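Local atomic coordinates of galactose-binding lectin (Arachis hypogaea, PDB entry 6VC4), a protein that binds D-galactose and galactose-bearing glycans as a homotetrameric, calcium- and manganese-dependent legume lectin of the peanut seed. Residues A[81-86]-A[209-214]. Numbering follows the deposited sequence.
Sequences PADGII and SGSLGG. With QWG ((2R,3R,4S,5R,6S)-2-(hydroxymethyl)-6-{[(2S,3R,4S,5S,6S)-3,4,5-trihydroxy-6-({[(1-{[(2R,3S,4S,5R,6S)-3,4,5-trihydroxy-6-methoxytetrahydro-2H-pyran-2-yl]methyl}-1H-1,2,3-triazol-4-yl)methyl]sulfanyl}methyl)tetrahydro-2H-pyran-2-yl]sulfanyl}tetrahydro-2H-pyran-3,4,5-triol (non-preferred name)), chain E.
Asp83 at the O3/O4 edge and Ser211 over the face of the galactose-type ring of QWG converge on its O4. The carboxylate of Asp83 grips the sugar in a bidentate manner, one oxygen for each hydroxyl: O4 donates to OD1 at 2.7 Å and O3 to OD2 at 2.6 Å, which fixes the ring's rotation. Ser211 OG approaches the same O4 to 2.7 Å, though where its proton goes is not settled, since the ring oxygen O5 lies 3.2 Å from OG. Close by, Ala82 CB packs on Gly214 CA at 3.7 Å, and that same CA comes within 3.6 Å of QWG C6. Asp80 and Asn127 add further hydrogen bonds to the ligand.

Behind this shell, a cis peptide between Ala82 and Asp83 turns the chain, and Asp83 N bonds to Ser209 O (3.0 Å), lying in the carbonyl plane. In 209-214, Gly214 N donates to Ser211 OG in an ST motif; chi1 of 61° puts OG both within its reach and over the sugar. Asp83 also touches Tyr125, a calcium ligand like Asn127, which ties the sugar site to the metal site, as in other legume lectins. The axial O4, bound by Asp83 OD1 and approached by Ser211 OG, is consistent with galactose specificity.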
ATOM      1  N   PRO A  81     -25.447  22.791 -19.164  1.00 25.81           N
ATOM      2  CA  PRO A  81     -24.472  21.971 -18.426  1.00 25.34           C
ATOM      3  C   PRO A  81     -23.056  22.554 -18.589  1.00 27.46           C
ATOM      4  O   PRO A  81     -22.463  22.346 -19.584  1.00 27.82           O
ATOM      5  CB  PRO A  81     -24.667  20.558 -18.981  1.00 27.11           C
ATOM      6  CG  PRO A  81     -25.990  20.628 -19.698  1.00 32.38           C
ATOM      7  CD  PRO A  81     -26.087  22.044 -20.216  1.00 27.79           C
ATOM      8  N   ALA A  82     -22.592  23.269 -17.570  1.00 21.34           N
ATOM      9  CA  ALA A  82     -21.329  24.001 -17.591  1.00 20.28           C
ATOM     10  C   ALA A  82     -20.771  24.146 -16.138  1.00 21.71           C
ATOM     11  O   ALA A  82     -21.552  24.028 -15.193  1.00 19.91           O
ATOM     12  CB  ALA A  82     -21.563  25.381 -18.251  1.00 20.55           C
ATOM     13  N   ASP A  83     -19.437  24.328 -15.931  1.00 17.47           N
ATOM     14  CA  ASP A  83     -18.416  24.526 -16.978  1.00 17.66           C
ATOM     15  C   ASP A  83     -17.375  23.408 -17.126  1.00 23.83           C
ATOM     16  O   ASP A  83     -16.687  23.363 -18.145  1.00 20.88           O
ATOM     17  CB  ASP A  83     -17.699  25.832 -16.712  1.00 18.87           C
ATOM     18  CG  ASP A  83     -18.472  26.971 -17.295  1.00 23.78           C
ATOM     19  OD1 ASP A  83     -19.356  27.540 -16.566  1.00 23.49           O
ATOM     20  OD2 ASP A  83     -18.223  27.302 -18.470  1.00 25.55           O
ATOM     21  N   GLY A  84     -17.246  22.613 -16.070  1.00 21.64           N
ATOM     22  CA  GLY A  84     -16.320  21.485 -16.040  1.00 20.39           C
ATOM     23  C   GLY A  84     -15.498  21.394 -14.776  1.00 23.46           C
ATOM     24  O   GLY A  84     -15.689  22.182 -13.864  1.00 23.05           O
ATOM     25  N   ILE A  85     -14.606  20.421 -14.786  1.00 19.99           N
ATOM     26  CA  ILE A  85     -13.699  20.084 -13.660  1.00 20.13           C
ATOM     27  C   ILE A  85     -12.254  20.173 -14.163  1.00 23.10           C
ATOM     28  O   ILE A  85     -12.014  19.785 -15.280  1.00 23.84           O
ATOM     29  CB  ILE A  85     -14.004  18.658 -13.154  1.00 23.25           C
ATOM     30  CG1 ILE A  85     -15.458  18.478 -12.733  1.00 24.75           C
ATOM     31  CG2 ILE A  85     -13.065  18.232 -12.056  1.00 23.11           C
ATOM     32  CD1 ILE A  85     -15.768  17.119 -12.206  1.00 29.35           C
ATOM     33  N   ILE A  86     -11.360  20.682 -13.320  1.00 18.58           N
ATOM     34  CA  ILE A  86      -9.903  20.675 -13.583  1.00 18.22           C
ATOM     35  C   ILE A  86      -9.163  20.012 -12.410  1.00 22.81           C
ATOM     36  O   ILE A  86      -9.431  20.326 -11.268  1.00 20.00           O
ATOM     37  CB  ILE A  86      -9.318  22.054 -13.950  1.00 21.05           C
ATOM     38  CG1 ILE A  86      -7.862  21.915 -14.401  1.00 21.34           C
ATOM     39  CG2 ILE A  86      -9.493  23.067 -12.838  1.00 20.70           C
ATOM     40  CD1 ILE A  86      -7.222  23.171 -14.878  1.00 25.05           C
ATOM     41  N   SER A 209     -16.420  25.108 -11.655  1.00 20.84           N
ATOM     42  CA  SER A 209     -17.119  26.386 -11.624  1.00 21.49           C
ATOM     43  C   SER A 209     -18.327  26.385 -12.545  1.00 26.83           C
ATOM     44  O   SER A 209     -18.529  25.476 -13.353  1.00 27.12           O
ATOM     45  CB  SER A 209     -16.164  27.519 -11.996  1.00 24.95           C
ATOM     46  OG  SER A 209     -15.648  27.371 -13.307  1.00 30.02           O
ATOM     47  N   GLY A 210     -19.155  27.378 -12.344  1.00 25.71           N
ATOM     48  CA  GLY A 210     -20.329  27.638 -13.155  1.00 24.99           C
ATOM     49  C   GLY A 210     -20.497  29.133 -13.288  1.00 25.31           C
ATOM     50  O   GLY A 210     -19.749  29.897 -12.676  1.00 23.37           O
ATOM     51  N   SER A 211     -21.462  29.557 -14.096  1.00 21.36           N
ATOM     52  CA  SER A 211     -21.798  30.966 -14.291  1.00 20.99           C
ATOM     53  C   SER A 211     -23.282  31.227 -13.849  1.00 26.47           C
ATOM     54  O   SER A 211     -23.821  30.451 -13.063  1.00 27.74           O
ATOM     55  CB  SER A 211     -21.569  31.352 -15.745  1.00 22.06           C
ATOM     56  OG  SER A 211     -22.414  30.563 -16.564  1.00 26.19           O
ATOM     57  N   LEU A 212     -23.931  32.282 -14.356  1.00 23.38           N
ATOM     58  CA  LEU A 212     -25.342  32.546 -14.057  1.00 22.71           C
ATOM     59  C   LEU A 212     -26.201  31.481 -14.746  1.00 25.05           C
ATOM     60  O   LEU A 212     -26.986  30.807 -14.070  1.00 23.21           O
ATOM     61  CB  LEU A 212     -25.757  33.978 -14.484  1.00 22.58           C
ATOM     62  CG  LEU A 212     -27.175  34.443 -14.005  1.00 26.32           C
ATOM     63  CD1 LEU A 212     -27.171  35.928 -13.586  1.00 26.46           C
ATOM     64  CD2 LEU A 212     -28.197  34.272 -15.107  1.00 31.25           C
ATOM     65  N   GLY A 213     -26.026  31.350 -16.066  1.00 22.99           N
ATOM     66  CA  GLY A 213     -26.757  30.403 -16.906  1.00 24.47           C
ATOM     67  C   GLY A 213     -26.188  28.998 -17.030  1.00 29.78           C
ATOM     68  O   GLY A 213     -26.935  28.056 -17.334  1.00 31.31           O
ATOM     69  N   GLY A 214     -24.881  28.853 -16.792  1.00 22.76           N
ATOM     70  CA  GLY A 214     -24.184  27.574 -16.872  1.00 21.43           C
ATOM     71  C   GLY A 214     -23.915  26.944 -15.531  1.00 23.08           C
ATOM     72  O   GLY A 214     -23.094  27.444 -14.766  1.00 21.53           O
TER
HETATM   73  C4  QWG E 301     -20.681  29.229 -19.546  1.00 31.65           C
HETATM   74  C3  QWG E 301     -19.537  30.216 -19.769  1.00 31.92           C
HETATM   75  C5  QWG E 301     -21.935  29.735 -20.258  1.00 35.33           C
HETATM   76  C1  QWG E 301     -21.303  32.021 -20.023  1.00 40.22           C
HETATM   77  C2  QWG E 301     -19.960  31.632 -19.394  1.00 36.29           C
HETATM   78  C6  QWG E 301     -23.141  28.840 -20.084  1.00 34.85           C
HETATM   79  C10 QWG E 301     -24.285  36.452 -22.030  1.00 67.32           C
HETATM   80  C9  QWG E 301     -25.020  35.716 -20.922  1.00 65.63           C
HETATM   81  C11 QWG E 301     -23.152  35.606 -22.624  1.00 66.88           C
HETATM   82  C7  QWG E 301     -23.068  34.278 -20.557  1.00 56.01           C
HETATM   83  C8  QWG E 301     -24.016  35.269 -19.877  1.00 61.25           C
HETATM   84  O5  QWG E 301     -22.289  31.032 -19.752  1.00 37.20           O
HETATM   85  O2  QWG E 301     -18.954  32.570 -19.756  1.00 34.71           O
HETATM   86  O3  QWG E 301     -18.407  29.846 -18.993  1.00 27.42           O
HETATM   87  O4  QWG E 301     -20.920  29.039 -18.149  1.00 24.63           O
HETATM   88  O6  QWG E 301     -24.115  29.011 -21.110  1.00 37.77           O
HETATM   89  O11 QWG E 301     -22.370  34.924 -21.617  1.00 62.02           O
HETATM   90  O8  QWG E 301     -24.663  34.703 -18.743  1.00 61.80           O
HETATM   91  O9  QWG E 301     -25.996  36.567 -20.324  1.00 66.31           O
HETATM   92  O10 QWG E 301     -25.226  36.829 -23.036  1.00 68.60           O
HETATM   93  S1  QWG E 301     -21.860  33.615 -19.377  1.00 43.94           S